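PDB 6R5T: periplasmic beta-glucosidase from Pseudomonas aeruginosa, which probably hydrolyses terminal, non-reducing beta-D-glucosyl residues of beta-glucosides, releasing beta-D-glucose, as a family 3 glycoside hydrolase of the periplasm. Local coordinates for residues S15-L23 and Q307-L318. The protein carries 1 engineered substitution. Numbering follows the deposited sequence.
Sequences SNAEKIGQL and QADIDRACRDVL
N16 and Q307 pair their side-chain amides through two hydrogen bonds. N16 ND2 gives a proton to Q307 OE1 at 3.0 Å, in the carbonyl plane and on a lone pair. In return Q307 NE2 donates to N16 OD1 at 2.9 Å, somewhat tilted from that carbonyl plane. The paired bonds hold the two amides nearly coplanar, 27° apart. Q307 NE2 has a second acceptor in D311 OD1 at 3.0 Å, which helps to fix the flip of the Q307 amide. K19 brings a third link. Its side chain lies among Q307, I310, D311 and C314, a knob in a hole. The extended chain carries NZ to D311 OD1, a 2.8 Å salt bridge. The ammonium and Q307 NE2 reach that oxygen from opposite faces of the carboxylate. Beyond the polar end the contact is mostly apolar. I20 CG1 meets I310 CD1 at 3.9 Å, and L296 of helix 291-301 touches both isoleucines. L23 CD2 rests on A313 CB at 3.6 Å. Q22 OE1 lies near V317 and L318 but is hydrogen-bonded by K321 NZ, further along helix 307-323. S15 and E18 cap helix 16-22 with a capping box. The contact joins this helix, which leads into barrel strand 24-26, to helix 307-323 late in the N-terminal TIM-barrel domain. Directional bonds to D311 OD1, probably ionised, and between the amides would set the helices' placement at one end; the apolar end buries surface without them.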
ATOM      1  N   SER A  15      -5.675  49.263  -2.526  1.00 16.55           N
ATOM      2  CA  SER A  15      -6.786  48.832  -3.388  1.00 16.96           C
ATOM      3  C   SER A  15      -6.858  47.311  -3.335  1.00 15.96           C
ATOM      4  O   SER A  15      -5.810  46.664  -3.019  1.00 16.80           O
ATOM      5  CB  SER A  15      -6.640  49.265  -4.823  1.00 16.97           C
ATOM      6  OG  SER A  15      -5.490  48.713  -5.411  1.00 18.17           O
ATOM      7  N   ASN A  16      -7.969  46.770  -3.768  1.00 17.18           N
ATOM      8  CA  ASN A  16      -8.019  45.291  -3.922  1.00 16.88           C
ATOM      9  C   ASN A  16      -7.006  44.821  -4.950  1.00 17.41           C
ATOM     10  O   ASN A  16      -6.393  43.740  -4.744  1.00 17.29           O
ATOM     11  CB  ASN A  16      -9.418  44.786  -4.227  1.00 18.41           C
ATOM     12  CG  ASN A  16     -10.202  44.519  -2.958  1.00 19.46           C
ATOM     13  OD1 ASN A  16      -9.719  44.693  -1.837  1.00 22.86           O
ATOM     14  ND2 ASN A  16     -11.435  44.100  -3.145  1.00 24.44           N
ATOM     15  N   ALA A  17      -6.746  45.581  -6.012  1.00 15.90           N
ATOM     16  CA  ALA A  17      -5.716  45.193  -6.987  1.00 18.10           C
ATOM     17  C   ALA A  17      -4.373  45.013  -6.277  1.00 16.82           C
ATOM     18  O   ALA A  17      -3.588  44.043  -6.584  1.00 17.34           O
ATOM     19  CB  ALA A  17      -5.676  46.227  -8.082  1.00 19.76           C
ATOM     20  N   GLU A  18      -4.033  45.969  -5.405  1.00 16.33           N
ATOM     21  CA  GLU A  18      -2.753  45.943  -4.672  1.00 15.83           C
ATOM     22  C   GLU A  18      -2.737  44.761  -3.687  1.00 15.35           C
ATOM     23  O   GLU A  18      -1.686  44.096  -3.563  1.00 15.79           O
ATOM     24  CB  GLU A  18      -2.522  47.285  -3.964  1.00 16.86           C
ATOM     25  CG  GLU A  18      -2.112  48.371  -4.956  1.00 18.00           C
ATOM     26  CD  GLU A  18      -2.240  49.813  -4.461  1.00 19.76           C
ATOM     27  OE1 GLU A  18      -1.479  50.627  -5.007  1.00 25.10           O
ATOM     28  OE2 GLU A  18      -3.024  50.100  -3.511  1.00 20.79           O
ATOM     29  N   LYS A  19      -3.821  44.537  -2.974  1.00 14.82           N
ATOM     30  CA  LYS A  19      -3.905  43.383  -2.037  1.00 14.59           C
ATOM     31  C   LYS A  19      -3.750  42.072  -2.817  1.00 16.33           C
ATOM     32  O   LYS A  19      -2.965  41.156  -2.375  1.00 15.77           O
ATOM     33  CB  LYS A  19      -5.238  43.400  -1.318  1.00 14.69           C
ATOM     34  CG  LYS A  19      -5.358  44.498  -0.283  1.00 15.78           C
ATOM     35  CD  LYS A  19      -6.708  44.508   0.405  1.00 17.63           C
ATOM     36  CE  LYS A  19      -6.806  45.623   1.411  1.00 18.93           C
ATOM     37  NZ  LYS A  19      -8.151  45.681   2.015  1.00 21.36           N
ATOM     38  N   ILE A  20      -4.471  41.942  -3.921  1.00 14.86           N
ATOM     39  CA  ILE A  20      -4.390  40.689  -4.717  1.00 15.81           C
ATOM     40  C   ILE A  20      -2.993  40.542  -5.312  1.00 16.42           C
ATOM     41  O   ILE A  20      -2.490  39.378  -5.366  1.00 16.90           O
ATOM     42  CB  ILE A  20      -5.490  40.678  -5.774  1.00 17.39           C
ATOM     43  CG1 ILE A  20      -6.850  40.595  -5.078  1.00 17.03           C
ATOM     44  CG2 ILE A  20      -5.234  39.544  -6.776  1.00 18.62           C
ATOM     45  CD1 ILE A  20      -8.027  40.896  -5.984  1.00 18.33           C
ATOM     46  N   GLY A  21      -2.325  41.637  -5.694  1.00 15.99           N
ATOM     47  CA  GLY A  21      -0.943  41.541  -6.204  1.00 17.33           C
ATOM     48  C   GLY A  21      -0.003  40.884  -5.200  1.00 15.36           C
ATOM     49  O   GLY A  21       0.926  40.186  -5.585  1.00 16.30           O
ATOM     50  N   GLN A  22      -0.205  41.135  -3.925  1.00 14.43           N
ATOM     51  CA  GLN A  22       0.636  40.574  -2.842  1.00 15.28           C
ATOM     52  C   GLN A  22       0.566  39.046  -2.830  1.00 15.18           C
ATOM     53  O   GLN A  22       1.545  38.431  -2.345  1.00 16.33           O
ATOM     54  CB  GLN A  22       0.243  41.114  -1.488  1.00 14.74           C
ATOM     55  CG  GLN A  22       0.677  42.594  -1.359  1.00 14.75           C
ATOM     56  CD  GLN A  22       2.167  42.726  -1.491  1.00 15.29           C
ATOM     57  OE1 GLN A  22       2.906  42.165  -0.672  1.00 15.72           O
ATOM     58  NE2 GLN A  22       2.627  43.413  -2.534  1.00 14.84           N
ATOM     59  N   LEU A  23      -0.500  38.479  -3.370  1.00 15.11           N
ATOM     60  CA  LEU A  23      -0.734  37.015  -3.257  1.00 15.60           C
ATOM     61  C   LEU A  23      -0.027  36.289  -4.397  1.00 16.39           C
ATOM     62  O   LEU A  23      -0.050  35.038  -4.412  1.00 15.27           O
ATOM     63  CB  LEU A  23      -2.231  36.729  -3.263  1.00 15.83           C
ATOM     64  CG  LEU A  23      -3.071  37.574  -2.296  1.00 14.06           C
ATOM     65  CD1 LEU A  23      -4.499  37.122  -2.358  1.00 14.95           C
ATOM     66  CD2 LEU A  23      -2.511  37.535  -0.871  1.00 16.11           C
ATOM     67  N   GLN A 307     -14.658  39.862   1.108  1.00 19.36           N
ATOM     68  CA  GLN A 307     -13.491  40.758   1.248  1.00 19.60           C
ATOM     69  C   GLN A 307     -12.522  40.200   2.306  1.00 19.51           C
ATOM     70  O   GLN A 307     -11.284  40.288   2.109  1.00 19.91           O
ATOM     71  CB  GLN A 307     -13.950  42.176   1.587  1.00 20.89           C
ATOM     72  CG  GLN A 307     -12.818  43.165   1.784  1.00 20.03           C
ATOM     73  CD  GLN A 307     -12.118  43.451   0.476  1.00 21.37           C
ATOM     74  OE1 GLN A 307     -12.784  43.732  -0.528  1.00 21.23           O
ATOM     75  NE2 GLN A 307     -10.789  43.355   0.452  1.00 19.21           N
ATOM     76  N   ALA A 308     -13.034  39.660   3.408  1.00 21.47           N
ATOM     77  CA  ALA A 308     -12.222  39.063   4.494  1.00 23.25           C
ATOM     78  C   ALA A 308     -11.291  37.947   3.950  1.00 19.19           C
ATOM     79  O   ALA A 308     -10.191  37.789   4.512  1.00 20.41           O
ATOM     80  CB  ALA A 308     -13.117  38.532   5.575  1.00 25.40           C
ATOM     81  N   ASP A 309     -11.656  37.239   2.894  1.00 21.12           N
ATOM     82  CA  ASP A 309     -10.792  36.173   2.286  1.00 20.71           C
ATOM     83  C   ASP A 309      -9.539  36.839   1.683  1.00 20.54           C
ATOM     84  O   ASP A 309      -8.377  36.413   1.944  1.00 18.42           O
ATOM     85  CB  ASP A 309     -11.556  35.390   1.219  1.00 22.80           C
ATOM     86  CG  ASP A 309     -12.713  34.570   1.758  1.00 25.62           C
ATOM     87  OD1 ASP A 309     -12.493  33.939   2.816  1.00 26.49           O
ATOM     88  OD2 ASP A 309     -13.822  34.571   1.117  1.00 24.68           O
ATOM     89  N   ILE A 310      -9.714  37.933   0.926  1.00 18.69           N
ATOM     90  CA  ILE A 310      -8.572  38.693   0.342  0.50 18.79           C
ATOM     91  C   ILE A 310      -7.764  39.307   1.484  1.00 17.60           C
ATOM     92  O   ILE A 310      -6.527  39.273   1.454  1.00 17.02           O
ATOM     93  CB  ILE A 310      -9.094  39.790  -0.603  0.50 18.74           C
ATOM     94  CG1 ILE A 310      -9.945  39.209  -1.732  0.50 19.88           C
ATOM     95  CG2 ILE A 310      -7.962  40.660  -1.111  0.50 19.70           C
ATOM     96  CD1 ILE A 310      -9.139  38.495  -2.761  0.50 21.48           C
ATOM     97  N   ASP A 311      -8.456  39.901   2.450  1.00 16.87           N
ATOM     98  CA  ASP A 311      -7.747  40.612   3.532  1.00 17.53           C
ATOM     99  C   ASP A 311      -6.885  39.640   4.342  1.00 17.45           C
ATOM    100  O   ASP A 311      -5.785  40.048   4.768  1.00 18.72           O
ATOM    101  CB  ASP A 311      -8.712  41.377   4.427  1.00 20.31           C
ATOM    102  CG  ASP A 311      -9.300  42.618   3.760  1.00 22.28           C
ATOM    103  OD1 ASP A 311      -8.794  43.015   2.695  1.00 20.99           O
ATOM    104  OD2 ASP A 311     -10.280  43.171   4.345  1.00 24.69           O
ATOM    105  N   ARG A 312      -7.385  38.430   4.599  1.00 17.14           N
ATOM    106  CA  ARG A 312      -6.663  37.430   5.433  1.00 20.32           C
ATOM    107  C   ARG A 312      -5.369  37.097   4.709  1.00 17.31           C
ATOM    108  O   ARG A 312      -4.304  37.127   5.340  1.00 18.77           O
ATOM    109  CB  ARG A 312      -7.516  36.170   5.575  1.00 21.79           C
ATOM    110  CG  ARG A 312      -6.845  35.055   6.363  1.00 27.46           C
ATOM    111  CD  ARG A 312      -7.449  33.713   5.950  1.00 29.75           C
ATOM    112  NE  ARG A 312      -6.752  33.247   4.728  1.00 32.22           N
ATOM    113  CZ  ARG A 312      -7.349  32.804   3.625  1.00 32.45           C
ATOM    114  NH1 ARG A 312      -8.684  32.762   3.559  1.00 32.92           N
ATOM    115  NH2 ARG A 312      -6.604  32.399   2.603  1.00 23.14           N
ATOM    116  N   ALA A 313      -5.486  36.827   3.416  1.00 16.26           N
ATOM    117  CA  ALA A 313      -4.390  36.346   2.558  1.00 14.85           C
ATOM    118  C   ALA A 313      -3.326  37.430   2.476  1.00 15.95           C
ATOM    119  O   ALA A 313      -2.128  37.192   2.694  1.00 14.71           O
ATOM    120  CB  ALA A 313      -4.925  35.929   1.229  1.00 15.12           C
ATOM    121  N   CYS A 314      -3.756  38.677   2.204  1.00 14.77           N
ATOM    122  CA  CYS A 314      -2.828  39.812   2.096  1.00 14.76           C
ATOM    123  C   CYS A 314      -2.134  40.098   3.432  1.00 14.88           C
ATOM    124  O   CYS A 314      -0.918  40.278   3.453  1.00 14.66           O
ATOM    125  CB  CYS A 314      -3.624  41.020   1.623  1.00 16.19           C
ATOM    126  SG  CYS A 314      -2.548  42.454   1.387  1.00 19.34           S
ATOM    127  N   ARG A 315      -2.871  40.099   4.545  1.00 14.85           N
ATOM    128  CA  ARG A 315      -2.281  40.340   5.857  1.00 16.25           C
ATOM    129  C   ARG A 315      -1.165  39.325   6.121  1.00 14.84           C
ATOM    130  O   ARG A 315      -0.123  39.709   6.601  1.00 14.59           O
ATOM    131  CB  ARG A 315      -3.319  40.277   6.976  1.00 18.29           C
ATOM    132  CG  ARG A 315      -2.758  40.389   8.383  1.00 22.93           C
ATOM    133  CD  ARG A 315      -2.448  39.002   9.000  1.00 26.93           C
ATOM    134  NE  ARG A 315      -1.543  39.080  10.143  1.00 30.59           N
ATOM    135  CZ  ARG A 315      -0.736  38.107  10.569  1.00 31.12           C
ATOM    136  NH1 ARG A 315      -0.665  36.931   9.949  1.00 32.54           N
ATOM    137  NH2 ARG A 315       0.050  38.333  11.607  1.00 32.94           N
ATOM    138  N   ASP A 316      -1.380  38.072   5.735  1.00 15.00           N
ATOM    139  CA  ASP A 316      -0.362  37.039   5.990  1.00 16.04           C
ATOM    140  C   ASP A 316       0.889  37.324   5.165  1.00 14.54           C
ATOM    141  O   ASP A 316       2.010  37.116   5.683  1.00 15.82           O
ATOM    142  CB  ASP A 316      -0.953  35.648   5.746  1.00 15.00           C
ATOM    143  CG  ASP A 316      -1.998  35.189   6.740  1.00 17.99           C
ATOM    144  OD1 ASP A 316      -2.152  35.865   7.775  1.00 19.95           O
ATOM    145  OD2 ASP A 316      -2.681  34.162   6.437  1.00 19.53           O
ATOM    146  N   VAL A 317       0.748  37.776   3.912  1.00 13.75           N
ATOM    147  CA  VAL A 317       1.942  38.091   3.106  1.00 13.39           C
ATOM    148  C   VAL A 317       2.693  39.268   3.757  1.00 15.09           C
ATOM    149  O   VAL A 317       3.925  39.213   3.886  1.00 14.70           O
ATOM    150  CB  VAL A 317       1.551  38.386   1.654  1.00 14.53           C
ATOM    151  CG1 VAL A 317       2.756  38.891   0.877  1.00 14.99           C
ATOM    152  CG2 VAL A 317       0.973  37.119   1.005  1.00 15.52           C
ATOM    153  N   LEU A 318       1.954  40.324   4.120  1.00 15.86           N
ATOM    154  CA  LEU A 318       2.585  41.540   4.663  1.00 16.56           C
ATOM    155  C   LEU A 318       3.256  41.208   5.984  1.00 15.55           C
ATOM    156  O   LEU A 318       4.364  41.701   6.230  1.00 16.73           O
ATOM    157  CB  LEU A 318       1.510  42.630   4.825  1.00 16.36           C
ATOM    158  CG  LEU A 318       0.882  43.138   3.527  1.00 16.80           C
ATOM    159  CD1 LEU A 318      -0.136  44.213   3.876  1.00 17.84           C
ATOM    160  CD2 LEU A 318       1.906  43.647   2.535  1.00 18.34           C
TER